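Local coordinates for protein CMP-sialic acid transporter 1 (Zea mays, PDB 6I1R) that probably carries CMP-sialic acid from the cytoplasm into the Golgi, as a CMP-sialate:CMP antiporter of the nucleotide-sugar transporter family, at residues F51-E56 with V63-E68; R73-P78 with K185-S190; G113-L118 with L172-G177. The protein carries 5 engineered substitutions. One frame throughout, in Å; residues are numbered along the deposited sequence.

Contact 1: F51-E56 with V63-E68. Engineered in segment 63-68: V63 (natural residue Pro).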
ATOM      1  N   PHE B  51      -6.423 -24.087 -23.200  1.00 73.35           N
ATOM      2  CA  PHE B  51      -7.762 -24.308 -23.743  1.00 73.18           C
ATOM      3  C   PHE B  51      -7.730 -24.171 -25.268  1.00 71.31           C
ATOM      4  O   PHE B  51      -8.204 -25.055 -25.977  1.00 73.71           O
ATOM      5  CB  PHE B  51      -8.781 -23.333 -23.148  1.00 74.67           C
ATOM      6  CG  PHE B  51     -10.135 -23.387 -23.808  1.00 76.66           C
ATOM      7  CD1 PHE B  51     -11.074 -24.333 -23.426  1.00 77.45           C
ATOM      8  CD2 PHE B  51     -10.465 -22.506 -24.829  1.00 77.95           C
ATOM      9  CE1 PHE B  51     -12.315 -24.389 -24.041  1.00 77.96           C
ATOM     10  CE2 PHE B  51     -11.706 -22.566 -25.445  1.00 78.33           C
ATOM     11  CZ  PHE B  51     -12.630 -23.507 -25.049  1.00 78.07           C
ATOM     12  N   PHE B  52      -7.177 -23.065 -25.759  1.00 69.11           N
ATOM     13  CA  PHE B  52      -7.143 -22.807 -27.198  1.00 67.41           C
ATOM     14  C   PHE B  52      -6.210 -23.805 -27.894  1.00 64.60           C
ATOM     15  O   PHE B  52      -6.459 -24.158 -29.042  1.00 63.44           O
ATOM     16  CB  PHE B  52      -6.727 -21.364 -27.499  1.00 68.59           C
ATOM     17  CG  PHE B  52      -7.743 -20.310 -27.139  1.00 69.57           C
ATOM     18  CD1 PHE B  52      -9.102 -20.523 -27.333  1.00 70.94           C
ATOM     19  CD2 PHE B  52      -7.339 -19.084 -26.633  1.00 71.57           C
ATOM     20  CE1 PHE B  52     -10.028 -19.546 -27.003  1.00 72.13           C
ATOM     21  CE2 PHE B  52      -8.267 -18.106 -26.307  1.00 72.00           C
ATOM     22  CZ  PHE B  52      -9.611 -18.339 -26.493  1.00 71.91           C
ATOM     23  N   LEU B  53      -5.154 -24.258 -27.220  1.00 64.15           N
ATOM     24  CA  LEU B  53      -4.281 -25.279 -27.805  1.00 65.28           C
ATOM     25  C   LEU B  53      -5.084 -26.571 -28.009  1.00 65.73           C
ATOM     26  O   LEU B  53      -5.081 -27.136 -29.101  1.00 64.02           O
ATOM     27  CB  LEU B  53      -3.068 -25.511 -26.895  1.00 64.53           C
ATOM     28  CG  LEU B  53      -2.031 -26.506 -27.416  1.00 63.70           C
ATOM     29  CD1 LEU B  53      -1.550 -26.122 -28.808  1.00 63.51           C
ATOM     30  CD2 LEU B  53      -0.855 -26.612 -26.457  1.00 63.80           C
ATOM     31  N   TRP B  54      -5.773 -27.010 -26.957  1.00 68.25           N
ATOM     32  CA  TRP B  54      -6.644 -28.195 -26.996  1.00 70.95           C
ATOM     33  C   TRP B  54      -7.647 -28.076 -28.150  1.00 70.44           C
ATOM     34  O   TRP B  54      -7.768 -28.983 -28.980  1.00 69.71           O
ATOM     35  CB  TRP B  54      -7.347 -28.368 -25.641  1.00 73.21           C
ATOM     36  CG  TRP B  54      -8.410 -29.424 -25.591  1.00 75.84           C
ATOM     37  CD1 TRP B  54      -8.254 -30.736 -25.247  1.00 77.48           C
ATOM     38  CD2 TRP B  54      -9.815 -29.247 -25.854  1.00 78.27           C
ATOM     39  NE1 TRP B  54      -9.456 -31.389 -25.293  1.00 78.36           N
ATOM     40  CE2 TRP B  54     -10.434 -30.501 -25.659  1.00 78.49           C
ATOM     41  CE3 TRP B  54     -10.606 -28.159 -26.242  1.00 79.42           C
ATOM     42  CZ2 TRP B  54     -11.805 -30.690 -25.838  1.00 78.91           C
ATOM     43  CZ3 TRP B  54     -11.960 -28.348 -26.422  1.00 79.29           C
ATOM     44  CH2 TRP B  54     -12.548 -29.599 -26.227  1.00 79.04           C
ATOM     45  N   LYS B  55      -8.346 -26.943 -28.191  1.00 69.65           N
ATOM     46  CA  LYS B  55      -9.369 -26.671 -29.201  1.00 69.97           C
ATOM     47  C   LYS B  55      -8.747 -26.669 -30.605  1.00 70.08           C
ATOM     48  O   LYS B  55      -9.379 -27.119 -31.560  1.00 69.88           O
ATOM     49  CB  LYS B  55     -10.048 -25.329 -28.909  1.00 71.35           C
ATOM     50  CG  LYS B  55     -11.096 -24.888 -29.923  1.00 71.51           C
ATOM     51  CD  LYS B  55     -11.935 -23.722 -29.443  1.00 71.84           C
ATOM     52  CE  LYS B  55     -12.982 -23.290 -30.449  1.00 72.25           C
ATOM     53  NZ  LYS B  55     -13.889 -22.261 -29.886  1.00 71.77           N
ATOM     54  N   GLU B  56      -7.523 -26.154 -30.719  1.00 71.60           N
ATOM     55  CA  GLU B  56      -6.817 -26.085 -32.002  1.00 72.28           C
ATOM     56  C   GLU B  56      -6.446 -27.497 -32.477  1.00 73.61           C
ATOM     57  O   GLU B  56      -6.511 -27.780 -33.671  1.00 74.65           O
ATOM     58  CB  GLU B  56      -5.563 -25.215 -31.881  1.00 72.45           C
ATOM     59  CG  GLU B  56      -4.975 -24.807 -33.220  1.00 74.19           C
ATOM     60  CD  GLU B  56      -3.644 -24.079 -33.129  1.00 75.54           C
ATOM     61  OE1 GLU B  56      -2.737 -24.594 -32.446  1.00 75.88           O
ATOM     62  OE2 GLU B  56      -3.518 -23.002 -33.743  1.00 77.57           O
ATOM     63  N   VAL B  63      -0.975 -29.089 -36.298  1.00 87.85           N
ATOM     64  CA  VAL B  63      -0.609 -28.122 -35.265  1.00 87.62           C
ATOM     65  C   VAL B  63       0.897 -28.252 -35.001  1.00 87.01           C
ATOM     66  O   VAL B  63       1.381 -29.328 -34.646  1.00 87.18           O
ATOM     67  CB  VAL B  63      -1.438 -28.333 -33.983  1.00 89.07           C
ATOM     68  CG1 VAL B  63      -0.925 -27.498 -32.818  1.00 88.33           C
ATOM     69  CG2 VAL B  63      -2.915 -28.061 -34.226  1.00 89.69           C
ATOM     70  N   ARG B  64       1.619 -27.149 -35.175  1.00 86.69           N
ATOM     71  CA  ARG B  64       3.075 -27.136 -35.050  1.00 85.81           C
ATOM     72  C   ARG B  64       3.446 -26.991 -33.567  1.00 84.52           C
ATOM     73  O   ARG B  64       3.006 -26.050 -32.902  1.00 81.98           O
ATOM     74  CB  ARG B  64       3.662 -25.999 -35.893  1.00 86.24           C
ATOM     75  CG  ARG B  64       3.260 -26.031 -37.362  1.00 86.68           C
ATOM     76  CD  ARG B  64       4.183 -26.881 -38.214  1.00 88.09           C
ATOM     77  NE  ARG B  64       5.390 -26.170 -38.615  1.00 88.63           N
ATOM     78  CZ  ARG B  64       6.348 -26.685 -39.377  1.00 89.76           C
ATOM     79  NH1 ARG B  64       6.267 -27.940 -39.784  1.00 90.09           N
ATOM     80  NH2 ARG B  64       7.381 -25.943 -39.732  1.00 90.35           N
ATOM     81  N   MET B  65       4.243 -27.932 -33.064  1.00 83.13           N
ATOM     82  CA  MET B  65       4.577 -28.005 -31.639  1.00 82.78           C
ATOM     83  C   MET B  65       5.944 -28.678 -31.472  1.00 81.80           C
ATOM     84  O   MET B  65       6.092 -29.868 -31.750  1.00 82.86           O
ATOM     85  CB  MET B  65       3.537 -28.821 -30.865  1.00 84.46           C
ATOM     86  CG  MET B  65       2.195 -28.134 -30.723  1.00 85.46           C
ATOM     87  SD  MET B  65       1.142 -28.932 -29.484  1.00 87.07           S
ATOM     88  CE  MET B  65       0.854 -30.519 -30.264  1.00 88.33           C
ATOM     89  N   THR B  66       6.927 -27.919 -31.002  1.00 81.65           N
ATOM     90  CA  THR B  66       8.267 -28.448 -30.784  1.00 80.84           C
ATOM     91  C   THR B  66       8.363 -28.938 -29.333  1.00 80.15           C
ATOM     92  O   THR B  66       8.398 -28.134 -28.404  1.00 80.79           O
ATOM     93  CB  THR B  66       9.326 -27.397 -31.135  1.00 81.23           C
ATOM     94  OG1 THR B  66       8.981 -26.840 -32.404  1.00 79.22           O
ATOM     95  CG2 THR B  66      10.728 -27.964 -31.192  1.00 81.90           C
ATOM     96  N   LYS B  67       8.403 -30.256 -29.157  1.00 79.79           N
ATOM     97  CA  LYS B  67       8.353 -30.870 -27.827  1.00 79.18           C
ATOM     98  C   LYS B  67       9.769 -31.118 -27.288  1.00 78.26           C
ATOM     99  O   LYS B  67       9.923 -31.538 -26.141  1.00 77.28           O
ATOM    100  CB  LYS B  67       7.572 -32.186 -27.888  1.00 78.21           C
ATOM    101  N   GLU B  68      10.795 -30.846 -28.094  1.00 78.47           N
ATOM    102  CA  GLU B  68      12.169 -31.229 -27.756  1.00 79.66           C
ATOM    103  C   GLU B  68      12.735 -30.263 -26.707  1.00 80.26           C
ATOM    104  O   GLU B  68      12.645 -29.043 -26.861  1.00 79.20           O
ATOM    105  CB  GLU B  68      13.040 -31.246 -29.015  1.00 79.66           C
ATOM    106  CG  GLU B  68      12.558 -32.229 -30.069  1.00 80.78           C
ATOM    107  CD  GLU B  68      11.826 -31.603 -31.245  1.00 81.31           C
ATOM    108  OE1 GLU B  68      12.431 -30.759 -31.934  1.00 83.39           O
ATOM    109  OE2 GLU B  68      10.655 -31.969 -31.476  1.00 81.35           O
TER

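Contact 2: R73-P78 with K185-S190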
ATOM      1  N   ARG B  73      13.185 -25.671 -22.962  1.00 81.85           N
ATOM      2  CA  ARG B  73      13.909 -25.133 -21.797  1.00 80.98           C
ATOM      3  C   ARG B  73      14.170 -23.627 -21.947  1.00 78.20           C
ATOM      4  O   ARG B  73      14.432 -22.951 -20.954  1.00 77.03           O
ATOM      5  CB  ARG B  73      15.247 -25.862 -21.623  1.00 82.05           C
ATOM      6  CG  ARG B  73      16.286 -25.484 -22.670  1.00 83.21           C
ATOM      7  CD  ARG B  73      17.336 -26.536 -22.960  1.00 85.38           C
ATOM      8  NE  ARG B  73      18.589 -26.387 -22.254  1.00 86.89           N
ATOM      9  CZ  ARG B  73      19.374 -27.380 -21.848  1.00 88.83           C
ATOM     10  NH1 ARG B  73      20.256 -27.137 -20.896  1.00 89.11           N
ATOM     11  NH2 ARG B  73      19.279 -28.595 -22.360  1.00 90.14           N
ATOM     12  N   LEU B  74      14.130 -23.105 -23.172  1.00 75.67           N
ATOM     13  CA  LEU B  74      14.457 -21.693 -23.421  1.00 75.28           C
ATOM     14  C   LEU B  74      13.351 -20.766 -22.892  1.00 75.15           C
ATOM     15  O   LEU B  74      13.596 -19.577 -22.695  1.00 76.00           O
ATOM     16  CB  LEU B  74      14.682 -21.472 -24.923  1.00 74.61           C
ATOM     17  CG  LEU B  74      16.141 -21.456 -25.373  1.00 73.86           C
ATOM     18  CD1 LEU B  74      16.828 -22.775 -25.057  1.00 74.83           C
ATOM     19  CD2 LEU B  74      16.242 -21.142 -26.858  1.00 73.74           C
ATOM     20  N   TYR B  75      12.152 -21.293 -22.646  1.00 73.82           N
ATOM     21  CA  TYR B  75      11.041 -20.468 -22.152  1.00 72.58           C
ATOM     22  C   TYR B  75      11.218 -20.154 -20.658  1.00 73.06           C
ATOM     23  O   TYR B  75      10.416 -19.404 -20.094  1.00 74.57           O
ATOM     24  CB  TYR B  75       9.701 -21.154 -22.436  1.00 70.81           C
ATOM     25  CG  TYR B  75       9.311 -21.158 -23.892  1.00 69.15           C
ATOM     26  CD1 TYR B  75       9.746 -22.158 -24.747  1.00 68.39           C
ATOM     27  CD2 TYR B  75       8.516 -20.155 -24.423  1.00 68.23           C
ATOM     28  CE1 TYR B  75       9.396 -22.168 -26.088  1.00 68.31           C
ATOM     29  CE2 TYR B  75       8.156 -20.150 -25.761  1.00 67.69           C
ATOM     30  CZ  TYR B  75       8.598 -21.160 -26.598  1.00 67.72           C
ATOM     31  OH  TYR B  75       8.252 -21.165 -27.918  1.00 66.46           O
ATOM     32  N   VAL B  76      12.256 -20.698 -20.024  1.00 73.59           N
ATOM     33  CA  VAL B  76      12.552 -20.393 -18.618  1.00 74.26           C
ATOM     34  C   VAL B  76      13.079 -18.953 -18.530  1.00 74.45           C
ATOM     35  O   VAL B  76      12.741 -18.219 -17.600  1.00 74.23           O
ATOM     36  CB  VAL B  76      13.567 -21.385 -18.009  1.00 75.11           C
ATOM     37  CG1 VAL B  76      13.824 -21.097 -16.536  1.00 76.15           C
ATOM     38  CG2 VAL B  76      13.149 -22.838 -18.186  1.00 76.10           C
ATOM     39  N   VAL B  77      13.878 -18.560 -19.522  1.00 73.97           N
ATOM     40  CA  VAL B  77      14.730 -17.366 -19.432  1.00 72.31           C
ATOM     41  C   VAL B  77      13.884 -16.140 -19.055  1.00 71.08           C
ATOM     42  O   VAL B  77      14.199 -15.472 -18.071  1.00 72.23           O
ATOM     43  CB  VAL B  77      15.533 -17.144 -20.732  1.00 71.91           C
ATOM     44  CG1 VAL B  77      16.242 -15.796 -20.749  1.00 71.67           C
ATOM     45  CG2 VAL B  77      16.530 -18.270 -20.970  1.00 71.52           C
ATOM     46  N   PRO B  78      12.805 -15.846 -19.808  1.00 69.95           N
ATOM     47  CA  PRO B  78      11.996 -14.664 -19.465  1.00 68.99           C
ATOM     48  C   PRO B  78      11.621 -14.614 -17.975  1.00 68.95           C
ATOM     49  O   PRO B  78      11.686 -13.548 -17.361  1.00 70.13           O
ATOM     50  CB  PRO B  78      10.729 -14.785 -20.322  1.00 68.76           C
ATOM     51  CG  PRO B  78      11.187 -15.573 -21.516  1.00 69.07           C
ATOM     52  CD  PRO B  78      12.194 -16.549 -20.945  1.00 70.00           C
ATOM     53  N   LYS B 185       9.353 -15.950 -32.477  1.00 69.37           N
ATOM     54  CA  LYS B 185       9.700 -15.831 -33.897  1.00 71.46           C
ATOM     55  C   LYS B 185      10.779 -16.849 -34.295  1.00 72.98           C
ATOM     56  O   LYS B 185      11.003 -17.048 -35.491  1.00 73.28           O
ATOM     57  CB  LYS B 185      10.166 -14.407 -34.219  1.00 71.63           C
ATOM     58  CG  LYS B 185       9.049 -13.383 -34.379  1.00 72.45           C
ATOM     59  CD  LYS B 185       9.548 -11.959 -34.489  1.00 73.21           C
ATOM     60  CE  LYS B 185       8.447 -10.930 -34.350  1.00 73.43           C
ATOM     61  NZ  LYS B 185       7.691 -10.738 -35.610  1.00 73.94           N
ATOM     62  N   LYS B 186      11.442 -17.495 -33.334  1.00 74.41           N
ATOM     63  CA  LYS B 186      12.484 -18.475 -33.675  1.00 76.17           C
ATOM     64  C   LYS B 186      11.841 -19.799 -34.115  1.00 78.17           C
ATOM     65  O   LYS B 186      12.535 -20.662 -34.655  1.00 78.66           O
ATOM     66  CB  LYS B 186      13.455 -18.703 -32.509  1.00 77.11           C
ATOM     67  CG  LYS B 186      12.983 -19.663 -31.421  1.00 78.29           C
ATOM     68  CD  LYS B 186      14.100 -20.218 -30.560  1.00 78.49           C
ATOM     69  CE  LYS B 186      15.109 -21.029 -31.348  1.00 79.21           C
ATOM     70  NZ  LYS B 186      15.579 -22.212 -30.590  1.00 79.07           N
ATOM     71  N   ASN B 187      10.538 -19.962 -33.871  1.00 79.85           N
ATOM     72  CA  ASN B 187       9.815 -21.191 -34.209  1.00 81.25           C
ATOM     73  C   ASN B 187       8.664 -20.880 -35.171  1.00 80.76           C
ATOM     74  O   ASN B 187       8.151 -19.761 -35.225  1.00 82.16           O
ATOM     75  CB  ASN B 187       9.245 -21.883 -32.965  1.00 83.65           C
ATOM     76  CG  ASN B 187      10.189 -22.881 -32.327  1.00 86.11           C
ATOM     77  OD1 ASN B 187      11.344 -23.008 -32.728  1.00 88.71           O
ATOM     78  ND2 ASN B 187       9.700 -23.601 -31.329  1.00 86.60           N
ATOM     79  N   ASN B 188       8.243 -21.917 -35.887  1.00 79.97           N
ATOM     80  CA  ASN B 188       7.058 -21.864 -36.744  1.00 79.65           C
ATOM     81  C   ASN B 188       5.876 -22.471 -35.973  1.00 78.90           C
ATOM     82  O   ASN B 188       4.903 -22.937 -36.570  1.00 80.92           O
ATOM     83  CB  ASN B 188       7.314 -22.543 -38.098  1.00 80.38           C
ATOM     84  CG  ASN B 188       8.560 -23.407 -38.119  1.00 81.21           C
ATOM     85  OD1 ASN B 188       8.678 -24.364 -37.355  1.00 81.47           O
ATOM     86  ND2 ASN B 188       9.502 -23.073 -38.987  1.00 82.47           N
ATOM     87  N   ASP B 189       5.940 -22.405 -34.643  1.00 76.75           N
ATOM     88  CA  ASP B 189       5.064 -23.190 -33.766  1.00 74.77           C
ATOM     89  C   ASP B 189       3.740 -22.444 -33.557  1.00 73.20           C
ATOM     90  O   ASP B 189       3.563 -21.319 -34.031  1.00 72.64           O
ATOM     91  CB  ASP B 189       5.752 -23.491 -32.428  1.00 73.76           C
ATOM     92  CG  ASP B 189       6.543 -24.789 -32.407  1.00 72.96           C
ATOM     93  OD1 ASP B 189       6.990 -25.230 -33.485  1.00 73.05           O
ATOM     94  OD2 ASP B 189       6.715 -25.348 -31.306  1.00 71.39           O
ATOM     95  N   SER B 190       2.818 -23.092 -32.847  1.00 72.25           N
ATOM     96  CA  SER B 190       1.514 -22.514 -32.531  1.00 70.97           C
ATOM     97  C   SER B 190       1.656 -21.480 -31.407  1.00 69.25           C
ATOM     98  O   SER B 190       2.345 -21.721 -30.418  1.00 68.29           O
ATOM     99  CB  SER B 190       0.527 -23.589 -32.150  1.00 70.95           C
ATOM    100  OG  SER B 190      -0.763 -23.040 -31.928  1.00 71.05           O
TER

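Contact 3: G113-L118 with L172-G177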
ATOM      1  N   GLY B 113      14.562  -0.361 -27.730  1.00 59.89           N
ATOM      2  CA  GLY B 113      15.118   0.145 -28.979  1.00 58.39           C
ATOM      3  C   GLY B 113      16.470  -0.475 -29.289  1.00 56.07           C
ATOM      4  O   GLY B 113      16.647  -1.081 -30.340  1.00 53.20           O
ATOM      5  N   ILE B 114      17.403  -0.355 -28.348  1.00 56.54           N
ATOM      6  CA  ILE B 114      18.791  -0.802 -28.545  1.00 57.45           C
ATOM      7  C   ILE B 114      18.825  -2.328 -28.716  1.00 59.56           C
ATOM      8  O   ILE B 114      19.434  -2.825 -29.658  1.00 58.84           O
ATOM      9  CB  ILE B 114      19.692  -0.328 -27.385  1.00 56.10           C
ATOM     10  CG1 ILE B 114      19.849   1.197 -27.377  1.00 54.41           C
ATOM     11  CG2 ILE B 114      21.044  -1.028 -27.422  1.00 56.12           C
ATOM     12  CD1 ILE B 114      20.222   1.772 -26.032  1.00 54.52           C
ATOM     13  N   LEU B 115      18.175  -3.059 -27.812  1.00 63.71           N
ATOM     14  CA  LEU B 115      18.221  -4.531 -27.833  1.00 67.73           C
ATOM     15  C   LEU B 115      17.481  -5.074 -29.065  1.00 70.99           C
ATOM     16  O   LEU B 115      17.831  -6.139 -29.574  1.00 72.20           O
ATOM     17  CB  LEU B 115      17.625  -5.081 -26.532  1.00 68.24           C
ATOM     18  CG  LEU B 115      18.558  -5.046 -25.321  1.00 68.22           C
ATOM     19  CD1 LEU B 115      17.776  -5.190 -24.024  1.00 68.40           C
ATOM     20  CD2 LEU B 115      19.625  -6.126 -25.421  1.00 68.00           C
ATOM     21  N   PHE B 116      16.470  -4.348 -29.538  1.00 74.79           N
ATOM     22  CA  PHE B 116      15.814  -4.662 -30.814  1.00 78.56           C
ATOM     23  C   PHE B 116      16.882  -4.800 -31.907  1.00 80.34           C
ATOM     24  O   PHE B 116      16.891  -5.766 -32.669  1.00 82.59           O
ATOM     25  CB  PHE B 116      14.799  -3.575 -31.180  1.00 81.21           C
ATOM     26  CG  PHE B 116      13.706  -4.004 -32.125  1.00 82.27           C
ATOM     27  CD1 PHE B 116      12.771  -4.950 -31.737  1.00 82.80           C
ATOM     28  CD2 PHE B 116      13.591  -3.442 -33.388  1.00 82.91           C
ATOM     29  CE1 PHE B 116      11.758  -5.340 -32.598  1.00 83.06           C
ATOM     30  CE2 PHE B 116      12.575  -3.831 -34.247  1.00 83.84           C
ATOM     31  CZ  PHE B 116      11.658  -4.777 -33.850  1.00 83.33           C
ATOM     32  N   ARG B 117      17.781  -3.821 -31.952  1.00 82.87           N
ATOM     33  CA  ARG B 117      18.888  -3.806 -32.905  1.00 84.18           C
ATOM     34  C   ARG B 117      19.905  -4.898 -32.550  1.00 83.35           C
ATOM     35  O   ARG B 117      20.339  -5.640 -33.426  1.00 84.20           O
ATOM     36  CB  ARG B 117      19.566  -2.431 -32.909  1.00 85.98           C
ATOM     37  CG  ARG B 117      20.881  -2.382 -33.674  1.00 87.97           C
ATOM     38  CD  ARG B 117      20.649  -2.281 -35.168  1.00 89.68           C
ATOM     39  NE  ARG B 117      20.345  -0.907 -35.530  1.00 90.93           N
ATOM     40  CZ  ARG B 117      20.247  -0.443 -36.767  1.00 92.88           C
ATOM     41  NH1 ARG B 117      19.496  -1.053 -37.667  1.00 93.21           N
ATOM     42  NH2 ARG B 117      20.919   0.644 -37.096  1.00 94.56           N
ATOM     43  N   LEU B 118      20.295  -4.975 -31.280  1.00 81.70           N
ATOM     44  CA  LEU B 118      21.413  -5.838 -30.865  1.00 81.30           C
ATOM     45  C   LEU B 118      20.988  -7.313 -30.892  1.00 81.20           C
ATOM     46  O   LEU B 118      21.605  -8.125 -31.585  1.00 83.30           O
ATOM     47  CB  LEU B 118      21.896  -5.432 -29.468  1.00 81.54           C
ATOM     48  CG  LEU B 118      23.168  -4.585 -29.429  1.00 82.26           C
ATOM     49  CD1 LEU B 118      22.941  -3.222 -30.063  1.00 82.42           C
ATOM     50  CD2 LEU B 118      23.673  -4.430 -28.004  1.00 82.80           C
ATOM     51  N   LEU B 172      16.878  -4.913 -18.108  1.00 73.83           N
ATOM     52  CA  LEU B 172      16.297  -6.233 -17.848  1.00 72.88           C
ATOM     53  C   LEU B 172      14.867  -6.284 -18.403  1.00 74.66           C
ATOM     54  O   LEU B 172      14.501  -7.232 -19.103  1.00 75.16           O
ATOM     55  CB  LEU B 172      16.314  -6.508 -16.341  1.00 71.40           C
ATOM     56  CG  LEU B 172      17.699  -6.703 -15.725  1.00 70.07           C
ATOM     57  CD1 LEU B 172      17.645  -6.555 -14.213  1.00 69.56           C
ATOM     58  CD2 LEU B 172      18.281  -8.055 -16.111  1.00 70.29           C
ATOM     59  N   SER B 173      14.071  -5.266 -18.084  1.00 75.58           N
ATOM     60  CA  SER B 173      12.707  -5.153 -18.602  1.00 75.77           C
ATOM     61  C   SER B 173      12.709  -5.365 -20.119  1.00 74.74           C
ATOM     62  O   SER B 173      11.973  -6.204 -20.642  1.00 76.51           O
ATOM     63  CB  SER B 173      12.097  -3.823 -18.241  1.00 77.34           C
ATOM     64  OG  SER B 173      10.841  -3.651 -18.885  1.00 79.95           O
ATOM     65  N   ALA B 174      13.553  -4.599 -20.804  1.00 72.64           N
ATOM     66  CA  ALA B 174      13.691  -4.683 -22.257  1.00 71.10           C
ATOM     67  C   ALA B 174      14.144  -6.090 -22.665  1.00 69.51           C
ATOM     68  O   ALA B 174      13.558  -6.695 -23.563  1.00 69.23           O
ATOM     69  CB  ALA B 174      14.665  -3.637 -22.740  1.00 70.80           C
ATOM     70  N   LEU B 175      15.177  -6.599 -21.997  1.00 67.85           N
ATOM     71  CA  LEU B 175      15.749  -7.909 -22.332  1.00 67.80           C
ATOM     72  C   LEU B 175      14.655  -8.983 -22.290  1.00 66.75           C
ATOM     73  O   LEU B 175      14.591  -9.835 -23.179  1.00 68.16           O
ATOM     74  CB  LEU B 175      16.883  -8.231 -21.353  1.00 68.08           C
ATOM     75  CG  LEU B 175      17.570  -9.582 -21.551  1.00 68.37           C
ATOM     76  CD1 LEU B 175      18.184  -9.686 -22.938  1.00 69.00           C
ATOM     77  CD2 LEU B 175      18.627  -9.811 -20.482  1.00 68.60           C
ATOM     78  N   ALA B 176      13.799  -8.927 -21.271  1.00 65.28           N
ATOM     79  CA  ALA B 176      12.715  -9.901 -21.105  1.00 64.72           C
ATOM     80  C   ALA B 176      11.810  -9.890 -22.342  1.00 63.82           C
ATOM     81  O   ALA B 176      11.589 -10.930 -22.969  1.00 63.31           O
ATOM     82  CB  ALA B 176      11.927  -9.593 -19.854  1.00 65.00           C
ATOM     83  N   GLY B 177      11.301  -8.709 -22.677  1.00 62.66           N
ATOM     84  CA  GLY B 177      10.422  -8.538 -23.827  1.00 61.41           C
ATOM     85  C   GLY B 177      11.097  -8.941 -25.127  1.00 60.06           C
ATOM     86  O   GLY B 177      10.509  -9.650 -25.941  1.00 58.57           O
TER

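Contact 1: F51-E56 with V63-E68
L53 and E56, one helical turn apart, lean on V63 and M65 of the segment that returns past helix 37-59. The backbones come nearest at E56 and V63, with CA atoms 7.3 Å apart, and the two segments bury 166 Å² between them. Apolar contact starts at L53. Its CB does not aim at the loop, but with CG anti to the backbone N (chi1 -177°) the CD1 methyl is carried nearer to it. L53 CD1 rests 3.9 Å from M65 SD, a sulfur presented by a chain that bends at chi3 (-66°). The same methyl is 4.3 Å from V63 CG1. V63 is an engineered residue, proline in the natural sequence.

The second kind of contact is polar against apolar. The extended side chain of E56 slants across the V63 isopropyl group, with OE1 3.4 Å from V63 CG1. The carbonyl O of E56 also lies 3.6 Å from V63 CG2. The carboxylate finds its polar partner elsewhere, as OE1 is hydrogen-bonded to the hydroxyl of S190. With an alanine at this position the S190 hydroxyl would probably lose its carboxylate partner, and the V63 methyls part of their cover.

L53 and M65 both also touch W193 of helix 191-216. In this nucleotide-sugar transporter the loop after helix 37-59 thus folds back over the last turns of a predicted transmembrane helix.

Contact 2: R73-P78 with K185-S190
L74 and K186 make the nearest backbone approach, CA to CA 10.9 Å, so segments 73-78 and 185-190 meet only through side-chain ends and bury just 97 Å². In the transporter's helical bundle, a 3-10 turn at 73-75 leading into helix 76-92 faces the loop that carries the chain from helix 160-186 to helix 191-216, where S190 is the N-cap.

L74 points toward segment 185-190, and its side chain crosses that of K186 at about a right angle. The K186 chain leaves with CG between the backbone N and the carbonyl carbon (chi1 81°) and bends again at its far end, which lays the ammonium group against a methyl. Y75 starts off to one side, but its phenol end reaches toward the N187 side chain in a loose approach. The Y75 side chain also touches L183 of helix 160-186 and Q194 and Q197 of helix 191-216, while L74 packs on Y179 and L183.

The loop is tied down from other directions: D189 OD2 accepts the T66 backbone N-H, and K255 NZ bonds to D189 O. Closest across the two segments is L74 CD2, 3.9 Å from K186 NZ.

Contact 3: G113-L118 with L172-G177
L115 lays its CD1 methyl over A174 and the start of L175, and it carries nearly all that segment 113-118 gives to the contact. CD1 of L115 is 3.7 Å from A174 CB and 4.1 Å from L175 CB, so one methyl rests against two consecutive CB atoms of helix 160-186. These side-chain contacts are apolar, and the methyl also lies against the backbone by van der Waals contact, L115 CD1 being 3.6 Å from L175 N.

The shape follows from the torsions. L115 points at the other helix, and with CG anti to its own carbonyl carbon and beside the backbone N (chi1 -79°) the side chain reaches over to helix 160-186. L175 instead sets off along its helix flank, CG anti to the backbone N (chi1 179°), which turns its branched end aside and leaves CB and the main chain to meet L115. Alanine at 174 takes up little room, and this lets the leucine methyl come close to the helix surface. L115 and L175 are the nearest backbone pair, their CA atoms 6.9 Å apart, and the two segments bury 119 Å².

A174 also touches T111 and T112, further back on helix 108-118. A176 faces another helix, 76-92, where it meets I81 and Y82, and Y82 belongs to the CMP pocket; the L175 side chain itself is about 12 Å from the nucleotide. G177 O accepts a hydrogen bond from N259 ND2 of helix 259-279. Segment 172-177 thus sits between helix 108-118 and helix 76-92, while I114 and R117 of segment 113-118 turn to W129 of helix 126-143.

Along the chain contact 1 closes before the others open, and contact 3 is nested inside the long loop closed by contact 2. Contacts 1 and 2 are neighbours, with centres 13 Å apart on the same side of the chain's centre, and they touch through both helix 37-59 and the 63-68 loop. Contacts 2 and 3 share helix 160-186, one at its end and the other within it; their centres lie 16 Å apart. Contacts 1 and 3 do not touch: centres about 28 Å apart, nearest atoms about 18 Å. Contacts 1 and 2 tie loops to helices 37-59 and 76-92, which both carry CMP-pocket residues; contact 3 packs helix 108-118 on helix 160-186.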